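Sortase family protein (Clostridium perfringens, PDB 6IXZ) is a class C sortase, probably a cysteine transpeptidase that joins pilin subunits covalently during pilus assembly on the bacterial surface. Local coordinates at residues Asp28-Lys31 / Asn32-Tyr36; Lys117-Thr120 / Asp121-Lys124; Lys148-His151 / Pro152-Asp156. All blocks are in the same frame, centred on the assembly; numbering follows the deposited sequence.

Interaction 1. Residues Asp28-Lys31 / Asn32-Tyr36; sequences DLIK and NINKY
Leu29 and Ile33 sit one turn apart on helix 23-41 and meet through their aliphatic branches. The Ile33 side chain can be followed outward. Its CB lies over two carbonyl oxygens of the preceding turn, those of Leu29 and Ile30. CG1 stands anti to the carbonyl carbon (chi1 -66°), and this turns it back along the helix to within 3.4 Å of Leu29 O. The chain then runs on extended (chi2 166°). At its tip, CD1 reaches the branch point of the leucine, with Ile33 CD1 3.9 Å from Leu29 CG. Beyond this pair, Ile33 also packs on Val98 and Leu136 in loops of the body of the protein.

The backbone gives the regular i to i+4 bonds. The straightest is Ile33 N to Leu29 O, at 2.9 Å and with an N-H...O angle of 167°. Asn34 N to Ile30 O is also short, at 2.8 Å. Beside that bond, the side chains of Ile30 and Asn34 point the same way, and Ile30 CG2 lies 3.7 Å from Asn34 ND2. Asn32 folds its amide back toward Asp28. Its ND2 is 3.0 Å from Asp28 O, but the angle is too poor for a hydrogen bond. The backbone N of Asn32 bonds to that oxygen instead.

On another flank, Lys31 bends at its third torsion and brings NZ to 3.3 Å from Asp28 OD1, a salt bridge at the surface. The chemistry therefore differs around the helix. Buried Ile33 turns to Val98 and Leu136, the Asn32 side chain lies against Tyr52 and Leu53, and Lys31, Asn34 and Lys35 are exposed. This is consistent with an amphipathic helix whose Ile33 side packs on loops of the protein.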
ATOM      1  N   ASP A  28      -2.908  19.977  -3.176  1.00 30.91           N
ATOM      2  CA  ASP A  28      -1.486  20.274  -3.233  1.00 33.52           C
ATOM      3  C   ASP A  28      -0.638  19.108  -2.716  1.00 28.30           C
ATOM      4  O   ASP A  28       0.453  18.858  -3.226  1.00 25.04           O
ATOM      5  CB  ASP A  28      -1.172  21.610  -2.537  1.00 41.01           C
ATOM      6  CG  ASP A  28      -1.341  22.821  -3.490  1.00 55.47           C
ATOM      7  OD1 ASP A  28      -0.528  22.970  -4.439  1.00 63.17           O
ATOM      8  OD2 ASP A  28      -2.333  23.568  -3.352  1.00 58.35           O
ATOM      9  N   LEU A  29      -1.189  18.324  -1.794  1.00 28.05           N
ATOM     10  CA  LEU A  29      -0.495  17.131  -1.309  1.00 26.25           C
ATOM     11  C   LEU A  29      -0.432  16.041  -2.400  1.00 25.52           C
ATOM     12  O   LEU A  29       0.612  15.469  -2.662  1.00 23.15           O
ATOM     13  CB  LEU A  29      -1.172  16.579  -0.046  1.00 25.31           C
ATOM     14  CG  LEU A  29      -0.521  15.281   0.459  1.00 29.00           C
ATOM     15  CD1 LEU A  29       0.948  15.513   0.781  1.00 26.92           C
ATOM     16  CD2 LEU A  29      -1.260  14.698   1.663  1.00 30.66           C
ATOM     17  N   ILE A  30      -1.547  15.811  -3.074  1.00 25.41           N
ATOM     18  CA  ILE A  30      -1.595  14.845  -4.176  1.00 25.37           C
ATOM     19  C   ILE A  30      -0.643  15.231  -5.319  1.00 22.12           C
ATOM     20  O   ILE A  30       0.013  14.370  -5.930  1.00 20.69           O
ATOM     21  CB  ILE A  30      -3.040  14.754  -4.710  1.00 29.80           C
ATOM     22  CG1 ILE A  30      -3.976  14.208  -3.618  1.00 31.15           C
ATOM     23  CG2 ILE A  30      -3.108  13.921  -5.984  1.00 26.42           C
ATOM     24  CD1 ILE A  30      -3.914  12.712  -3.422  1.00 34.97           C
ATOM     25  N   LYS A  31      -0.516  16.530  -5.583  1.00 23.63           N
ATOM     26  CA  LYS A  31       0.421  17.014  -6.598  1.00 21.73           C
ATOM     27  C   LYS A  31       1.848  16.698  -6.232  1.00 20.36           C
ATOM     28  O   LYS A  31       2.646  16.356  -7.085  1.00 22.23           O
ATOM     29  CB  LYS A  31       0.322  18.532  -6.786  1.00 24.41           C
ATOM     30  CG  LYS A  31      -0.735  18.968  -7.792  1.00 28.17           C
ATOM     31  CD  LYS A  31      -0.430  20.368  -8.296  1.00 29.43           C
ATOM     32  CE  LYS A  31      -0.664  21.424  -7.248  1.00 29.06           C
ATOM     33  NZ  LYS A  31      -0.226  22.760  -7.755  1.00 31.04           N
ATOM     34  N   ASN A  32       2.190  16.890  -4.971  1.00 21.57           N
ATOM     35  CA  ASN A  32       3.543  16.631  -4.528  1.00 21.55           C
ATOM     36  C   ASN A  32       3.867  15.125  -4.483  1.00 20.33           C
ATOM     37  O   ASN A  32       4.953  14.705  -4.893  1.00 22.96           O
ATOM     38  CB  ASN A  32       3.775  17.294  -3.178  1.00 25.49           C
ATOM     39  CG  ASN A  32       3.837  18.810  -3.276  1.00 30.47           C
ATOM     40  OD1 ASN A  32       4.453  19.360  -4.181  1.00 31.56           O
ATOM     41  ND2 ASN A  32       3.228  19.486  -2.319  1.00 34.39           N
ATOM     42  N   ILE A  33       2.888  14.309  -4.105  1.00 22.04           N
ATOM     43  CA  ILE A  33       3.037  12.867  -4.218  1.00 25.46           C
ATOM     44  C   ILE A  33       3.177  12.440  -5.679  1.00 23.46           C
ATOM     45  O   ILE A  33       3.972  11.544  -6.022  1.00 19.11           O
ATOM     46  CB  ILE A  33       1.842  12.140  -3.598  1.00 25.39           C
ATOM     47  CG1 ILE A  33       1.807  12.389  -2.085  1.00 27.18           C
ATOM     48  CG2 ILE A  33       1.911  10.651  -3.908  1.00 29.79           C
ATOM     49  CD1 ILE A  33       0.499  12.002  -1.439  1.00 27.99           C
ATOM     50  N   ASN A  34       2.376  13.063  -6.543  1.00 23.95           N
ATOM     51  CA  ASN A  34       2.427  12.734  -7.950  1.00 22.89           C
ATOM     52  C   ASN A  34       3.817  13.045  -8.509  1.00 23.05           C
ATOM     53  O   ASN A  34       4.402  12.205  -9.185  1.00 19.45           O
ATOM     54  CB  ASN A  34       1.307  13.458  -8.725  1.00 22.65           C
ATOM     55  CG  ASN A  34       0.012  12.678  -8.723  1.00 23.99           C
ATOM     56  OD1 ASN A  34       0.014  11.476  -8.468  1.00 21.02           O
ATOM     57  ND2 ASN A  34      -1.104  13.352  -9.009  1.00 22.15           N
ATOM     58  N   LYS A  35       4.410  14.162  -8.067  1.00 25.28           N
ATOM     59  CA  LYS A  35       5.774  14.566  -8.473  1.00 24.97           C
ATOM     60  C   LYS A  35       6.814  13.574  -7.992  1.00 26.98           C
ATOM     61  O   LYS A  35       7.732  13.202  -8.723  1.00 29.00           O
ATOM     62  CB  LYS A  35       6.134  15.921  -7.869  1.00 33.97           C
ATOM     63  CG  LYS A  35       6.273  17.037  -8.878  1.00 45.34           C
ATOM     64  CD  LYS A  35       7.256  18.097  -8.396  1.00 58.35           C
ATOM     65  CE  LYS A  35       7.751  18.949  -9.556  1.00 64.70           C
ATOM     66  NZ  LYS A  35       8.130  20.328  -9.136  1.00 70.98           N
ATOM     67  N   TYR A  36       6.698  13.198  -6.729  1.00 26.51           N
ATOM     68  CA  TYR A  36       7.577  12.201  -6.137  1.00 24.15           C
ATOM     69  C   TYR A  36       7.592  10.892  -6.924  1.00 22.32           C
ATOM     70  O   TYR A  36       8.639  10.473  -7.418  1.00 28.45           O
ATOM     71  CB  TYR A  36       7.142  11.931  -4.694  1.00 25.07           C
ATOM     72  CG  TYR A  36       7.868  10.765  -4.089  1.00 24.14           C
ATOM     73  CD1 TYR A  36       9.218  10.860  -3.778  1.00 22.89           C
ATOM     74  CD2 TYR A  36       7.266   9.507  -4.026  1.00 26.31           C
ATOM     75  CE1 TYR A  36       9.903   9.772  -3.265  1.00 25.75           C
ATOM     76  CE2 TYR A  36       7.943   8.412  -3.513  1.00 24.99           C
ATOM     77  CZ  TYR A  36       9.257   8.550  -3.131  1.00 26.12           C
ATOM     78  OH  TYR A  36       9.919   7.456  -2.629  1.00 27.84           O
TER

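Interaction 2. Residues Lys117-Thr120 / Asp121-Lys124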
ATOM      1  N   LYS A 117      -4.157 -11.110  11.631  1.00 21.08           N
ATOM      2  CA  LYS A 117      -4.181 -11.825  10.354  1.00 25.33           C
ATOM      3  C   LYS A 117      -3.686 -10.944   9.218  1.00 21.10           C
ATOM      4  O   LYS A 117      -2.967 -11.406   8.317  1.00 18.97           O
ATOM      5  CB  LYS A 117      -5.589 -12.330  10.039  1.00 28.99           C
ATOM      6  CG  LYS A 117      -5.936 -13.626  10.768  1.00 34.53           C
ATOM      7  CD  LYS A 117      -7.321 -14.142  10.410  1.00 36.22           C
ATOM      8  CE  LYS A 117      -7.517 -14.286   8.908  1.00 40.27           C
ATOM      9  NZ  LYS A 117      -8.642 -15.208   8.580  1.00 39.47           N
ATOM     10  N   LEU A 118      -4.055  -9.667   9.274  1.00 21.52           N
ATOM     11  CA  LEU A 118      -3.674  -8.680   8.240  1.00 20.06           C
ATOM     12  C   LEU A 118      -3.897  -9.193   6.813  1.00 17.37           C
ATOM     13  O   LEU A 118      -5.043  -9.203   6.349  1.00 17.82           O
ATOM     14  CB  LEU A 118      -2.232  -8.180   8.448  1.00 24.81           C
ATOM     15  CG  LEU A 118      -1.937  -7.468   9.782  1.00 23.64           C
ATOM     16  CD1 LEU A 118      -0.522  -6.892   9.798  1.00 25.64           C
ATOM     17  CD2 LEU A 118      -2.924  -6.378  10.068  1.00 22.83           C
ATOM     18  N   PHE A 119      -2.828  -9.486   6.065  1.00 17.17           N
ATOM     19  CA  PHE A 119      -2.976  -9.918   4.673  1.00 17.65           C
ATOM     20  C   PHE A 119      -2.867 -11.425   4.515  1.00 17.36           C
ATOM     21  O   PHE A 119      -2.640 -11.919   3.391  1.00 19.33           O
ATOM     22  CB  PHE A 119      -1.936  -9.281   3.747  1.00 19.84           C
ATOM     23  CG  PHE A 119      -2.246  -7.884   3.310  1.00 19.33           C
ATOM     24  CD1 PHE A 119      -3.503  -7.329   3.482  1.00 20.60           C
ATOM     25  CD2 PHE A 119      -1.309  -7.184   2.563  1.00 18.78           C
ATOM     26  CE1 PHE A 119      -3.767  -6.045   3.046  1.00 20.68           C
ATOM     27  CE2 PHE A 119      -1.554  -5.889   2.147  1.00 18.52           C
ATOM     28  CZ  PHE A 119      -2.803  -5.330   2.354  1.00 19.79           C
ATOM     29  N   THR A 120      -2.994 -12.160   5.616  1.00 14.42           N
ATOM     30  CA  THR A 120      -2.858 -13.628   5.560  1.00 17.99           C
ATOM     31  C   THR A 120      -3.730 -14.291   4.496  1.00 21.08           C
ATOM     32  O   THR A 120      -3.237 -15.076   3.679  1.00 21.66           O
ATOM     33  CB  THR A 120      -3.118 -14.263   6.934  1.00 19.92           C
ATOM     34  OG1 THR A 120      -2.044 -13.901   7.830  1.00 21.74           O
ATOM     35  CG2 THR A 120      -3.220 -15.793   6.836  1.00 23.33           C
ATOM     36  N   ASP A 121      -4.996 -13.888   4.424  1.00 20.24           N
ATOM     37  CA  ASP A 121      -5.928 -14.529   3.516  1.00 20.67           C
ATOM     38  C   ASP A 121      -5.786 -14.119   2.033  1.00 24.00           C
ATOM     39  O   ASP A 121      -6.589 -14.558   1.196  1.00 24.36           O
ATOM     40  CB  ASP A 121      -7.355 -14.277   4.004  1.00 19.69           C
ATOM     41  CG  ASP A 121      -7.689 -15.093   5.249  1.00 21.53           C
ATOM     42  OD1 ASP A 121      -6.970 -16.076   5.544  1.00 24.76           O
ATOM     43  OD2 ASP A 121      -8.638 -14.750   5.954  1.00 25.42           O
ATOM     44  N   ILE A 122      -4.793 -13.286   1.687  1.00 21.59           N
ATOM     45  CA  ILE A 122      -4.560 -12.981   0.268  1.00 19.11           C
ATOM     46  C   ILE A 122      -4.062 -14.198  -0.472  1.00 18.85           C
ATOM     47  O   ILE A 122      -4.151 -14.240  -1.694  1.00 22.45           O
ATOM     48  CB  ILE A 122      -3.639 -11.768  -0.026  1.00 17.65           C
ATOM     49  CG1 ILE A 122      -2.168 -12.077   0.298  1.00 16.96           C
ATOM     50  CG2 ILE A 122      -4.178 -10.541   0.686  1.00 17.68           C
ATOM     51  CD1 ILE A 122      -1.219 -10.967  -0.091  1.00 15.70           C
ATOM     52  N   ASP A 123      -3.781 -15.257   0.269  1.00 20.10           N
ATOM     53  CA  ASP A 123      -3.488 -16.516  -0.357  1.00 23.27           C
ATOM     54  C   ASP A 123      -4.740 -17.226  -0.908  1.00 23.78           C
ATOM     55  O   ASP A 123      -4.608 -18.134  -1.730  1.00 18.71           O
ATOM     56  CB  ASP A 123      -2.678 -17.398   0.575  1.00 25.46           C
ATOM     57  CG  ASP A 123      -3.522 -18.059   1.609  1.00 27.70           C
ATOM     58  OD1 ASP A 123      -4.591 -17.514   1.937  1.00 24.55           O
ATOM     59  OD2 ASP A 123      -3.112 -19.119   2.088  1.00 29.90           O
ATOM     60  N   LYS A 124      -5.916 -16.657  -0.664  1.00 21.34           N
ATOM     61  CA  LYS A 124      -7.155 -17.178  -1.282  1.00 26.36           C
ATOM     62  C   LYS A 124      -7.582 -16.377  -2.500  1.00 22.94           C
ATOM     63  O   LYS A 124      -8.470 -16.790  -3.256  1.00 21.11           O
ATOM     64  CB  LYS A 124      -8.293 -17.239  -0.257  1.00 23.82           C
ATOM     65  CG  LYS A 124      -7.914 -17.908   1.063  1.00 28.52           C
ATOM     66  CD  LYS A 124      -9.088 -17.971   2.042  1.00 31.88           C
ATOM     67  CE  LYS A 124      -8.715 -18.715   3.324  1.00 33.16           C
ATOM     68  NZ  LYS A 124      -9.790 -18.672   4.360  1.00 37.80           N
TER
HETATM   69  O   HOH W   1      -6.144 -11.854   6.086  1.00 18.04           O
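Lys117 bends at its third torsion (chi3 54°), and this swings its ammonium group toward Asp121. The Asp121 carboxylate meets it with CG anti to its own carbonyl carbon (chi1 -73°). The two side chains cross, and Lys117 NZ donates to Asp121 OD2 at 2.7 Å. The ammonium arrives on the syn side, 24° out of the carboxylate plane. Lys124 NZ lies 5.6 Å from Lys117 NZ, so a second positive charge may add to the field at the carboxylate.

A water spans the turn. It donates to Leu118 O and accepts from Asp121 N, each at 2.9 Å. Ile122 N bonds to Phe119 O at 3.1 Å, closing a 3-10 turn. A weak bond follows from Asp123 N to Thr120 O.

The inner side is apolar. Ile122 CG2 stands 4.0 Å from Phe119 CB. Both residues pack on Leu169 and Thr171 of strand 165-173, and Ile122 also reaches Leu182 and Val184. Thr120 touches Tyr175, and its side chain is about 8 Å from that of Cys172, the predicted acyl-thioester cysteine. In motif terms, a type II' beta turn at Lys117-Thr120 runs into a 3-10 turn, near the predicted active site of the sortase beta-barrel.

Interaction 3. Residues Lys148-His151 / Pro152-Asp156; sequences KVVH and PDEID
Glu154 folds back on the end of strand 138-150 and grips His151 twice. Its carboxylate OE2 accepts from His151 N at 2.7 Å, with an N-H...O angle of 161°. The donor comes from above the carboxylate plane. Glu154 N in turn bonds to His151 O at 2.9 Å and closes the turn.

The packing is tight where Val150 and His151 meet Glu154. Val150 CG1 presses to 3.3 Å from Glu154 CB. The valine chi1 of 137° lies away from any staggered position, which suggests local strain or some uncertainty in its placement. Val150 CG2 is 3.8 Å from Glu154 OE1. The His151 ring runs beside the Glu154 carboxylate, with the two planes 52° apart. Its ND1 is 3.3 Å from Glu154 OE2, but the angle does not make a hydrogen bond.

The solvent side is looser. Pro152 and Asp153 form the exposed corner, with Asp153 directed away from the strand. The strand end is tied to strand 180-188 by backbone hydrogen bonds of Lys148 with Leu183 and of Val150 with Arg181.

A type I beta turn, His151-Glu154, thus starts the loop between strands 138-150 and 165-173. In sortases this loop commonly borders the substrate groove, and the side chain of Pro152 is about 7 Å from that of the predicted catalytic Cys172.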
ATOM      1  N   LYS A 148       2.501 -14.583  -7.048  1.00 27.52           N
ATOM      2  CA  LYS A 148       3.843 -15.164  -7.058  1.00 25.96           C
ATOM      3  C   LYS A 148       4.397 -15.263  -5.658  1.00 27.51           C
ATOM      4  O   LYS A 148       4.291 -14.311  -4.886  1.00 27.04           O
ATOM      5  CB  LYS A 148       4.792 -14.270  -7.870  1.00 31.19           C
ATOM      6  CG  LYS A 148       5.598 -15.001  -8.924  1.00 36.24           C
ATOM      7  CD  LYS A 148       4.789 -15.182 -10.198  1.00 39.74           C
ATOM      8  CE  LYS A 148       5.670 -15.537 -11.394  1.00 39.89           C
ATOM      9  NZ  LYS A 148       6.191 -16.934 -11.333  1.00 36.02           N
ATOM     10  N   VAL A 149       5.110 -16.349  -5.371  1.00 25.90           N
ATOM     11  CA  VAL A 149       5.832 -16.486  -4.110  1.00 29.05           C
ATOM     12  C   VAL A 149       7.312 -16.338  -4.360  1.00 34.19           C
ATOM     13  O   VAL A 149       7.853 -16.952  -5.271  1.00 32.31           O
ATOM     14  CB  VAL A 149       5.607 -17.853  -3.440  1.00 33.03           C
ATOM     15  CG1 VAL A 149       6.385 -17.942  -2.129  1.00 31.89           C
ATOM     16  CG2 VAL A 149       4.122 -18.091  -3.193  1.00 36.41           C
ATOM     17  N   VAL A 150       7.986 -15.596  -3.495  1.00 28.49           N
ATOM     18  CA  VAL A 150       9.284 -15.092  -3.838  1.00 31.05           C
ATOM     19  C   VAL A 150      10.130 -14.992  -2.576  1.00 30.02           C
ATOM     20  O   VAL A 150       9.605 -14.918  -1.466  1.00 26.92           O
ATOM     21  CB  VAL A 150       9.098 -13.745  -4.532  1.00 32.36           C
ATOM     22  CG1 VAL A 150      10.108 -12.718  -4.056  1.00 36.04           C
ATOM     23  CG2 VAL A 150       9.098 -13.930  -6.027  1.00 33.05           C
ATOM     24  N   HIS A 151      11.444 -15.022  -2.727  1.00 33.88           N
ATOM     25  CA  HIS A 151      12.301 -14.995  -1.562  1.00 35.72           C
ATOM     26  C   HIS A 151      12.498 -13.568  -1.051  1.00 33.88           C
ATOM     27  O   HIS A 151      12.337 -12.616  -1.802  1.00 31.87           O
ATOM     28  CB  HIS A 151      13.617 -15.713  -1.867  1.00 52.19           C
ATOM     29  CG  HIS A 151      13.456 -17.194  -2.060  1.00 57.74           C
ATOM     30  ND1 HIS A 151      12.340 -17.751  -2.653  1.00 68.83           N
ATOM     31  CD2 HIS A 151      14.236 -18.236  -1.684  1.00 69.24           C
ATOM     32  CE1 HIS A 151      12.451 -19.067  -2.656  1.00 64.71           C
ATOM     33  NE2 HIS A 151      13.590 -19.388  -2.069  1.00 72.14           N
ATOM     34  N   PRO A 152      12.793 -13.415   0.253  1.00 35.48           N
ATOM     35  CA  PRO A 152      12.661 -12.102   0.896  1.00 35.13           C
ATOM     36  C   PRO A 152      13.573 -10.979   0.350  1.00 46.50           C
ATOM     37  O   PRO A 152      13.313  -9.800   0.618  1.00 44.63           O
ATOM     38  CB  PRO A 152      12.961 -12.397   2.371  1.00 41.72           C
ATOM     39  CG  PRO A 152      12.674 -13.860   2.552  1.00 35.54           C
ATOM     40  CD  PRO A 152      12.991 -14.505   1.233  1.00 33.24           C
ATOM     41  N   ASP A 153      14.598 -11.319  -0.438  1.00 45.16           N
ATOM     42  CA  ASP A 153      15.435 -10.293  -1.066  1.00 40.95           C
ATOM     43  C   ASP A 153      15.293 -10.256  -2.584  1.00 44.38           C
ATOM     44  O   ASP A 153      15.917  -9.418  -3.241  1.00 43.40           O
ATOM     45  CB  ASP A 153      16.920 -10.482  -0.707  1.00 44.90           C
ATOM     46  CG  ASP A 153      17.207 -10.264   0.766  1.00 43.61           C
ATOM     47  OD1 ASP A 153      16.795  -9.226   1.332  1.00 44.46           O
ATOM     48  OD2 ASP A 153      17.876 -11.126   1.359  1.00 50.11           O
ATOM     49  N   GLU A 154      14.479 -11.147  -3.144  1.00 48.56           N
ATOM     50  CA  GLU A 154      14.048 -11.018  -4.547  1.00 46.50           C
ATOM     51  C   GLU A 154      13.119  -9.815  -4.719  1.00 45.16           C
ATOM     52  O   GLU A 154      12.151  -9.654  -3.967  1.00 49.52           O
ATOM     53  CB  GLU A 154      13.287 -12.261  -4.995  1.00 47.12           C
ATOM     54  CG  GLU A 154      14.124 -13.477  -5.316  1.00 53.11           C
ATOM     55  CD  GLU A 154      13.254 -14.617  -5.796  1.00 51.53           C
ATOM     56  OE1 GLU A 154      12.776 -14.553  -6.951  1.00 60.46           O
ATOM     57  OE2 GLU A 154      12.920 -15.496  -4.976  1.00 41.31           O
ATOM     58  N   ILE A 155      13.305  -9.089  -5.815  1.00 43.23           N
ATOM     59  CA  ILE A 155      12.893  -7.699  -5.886  1.00 43.28           C
ATOM     60  C   ILE A 155      12.310  -7.332  -7.260  1.00 43.18           C
ATOM     61  O   ILE A 155      11.661  -6.302  -7.422  1.00 39.84           O
ATOM     62  CB  ILE A 155      14.090  -6.792  -5.523  1.00 50.08           C
ATOM     63  CG1 ILE A 155      13.620  -5.412  -5.069  1.00 55.22           C
ATOM     64  CG2 ILE A 155      15.081  -6.703  -6.671  1.00 49.24           C
ATOM     65  CD1 ILE A 155      14.464  -4.835  -3.951  1.00 51.01           C
ATOM     66  N   ASP A 156      12.485  -8.202  -8.240  1.00 40.39           N
ATOM     67  CA  ASP A 156      12.201  -7.830  -9.615  1.00 39.86           C
ATOM     68  C   ASP A 156      10.725  -7.524  -9.846  1.00 34.76           C
ATOM     69  O   ASP A 156      10.388  -6.673 -10.668  1.00 35.77           O
ATOM     70  CB  ASP A 156      12.646  -8.938 -10.572  1.00 42.83           C
ATOM     71  CG  ASP A 156      14.157  -8.972 -10.771  1.00 41.51           C
ATOM     72  OD1 ASP A 156      14.849  -8.007 -10.375  1.00 44.36           O
ATOM     73  OD2 ASP A 156      14.647  -9.975 -11.327  1.00 39.19           O
TER

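In the fold
The three contacts come in series along the chain. Interaction 1 is on helix 23-41, the second of two N-terminal helices. Interaction 2 falls in the loop between helix 111-114 and strand 130-135. Interaction 3 starts at the end of strand 138-150 and enters the next loop. Interactions 1 and 2 lie on opposite sides of the chain's centre, with their centres 31 Å apart. Interactions 2 and 3 are closer, about 17 Å between centres and about 8 Å between nearest atoms, without touching. Both belong to the sortase domain and approach the predicted Cys172 and His110 site. Interaction 1 stays far from it and belongs to the N-terminal helical part, which here packs on loops.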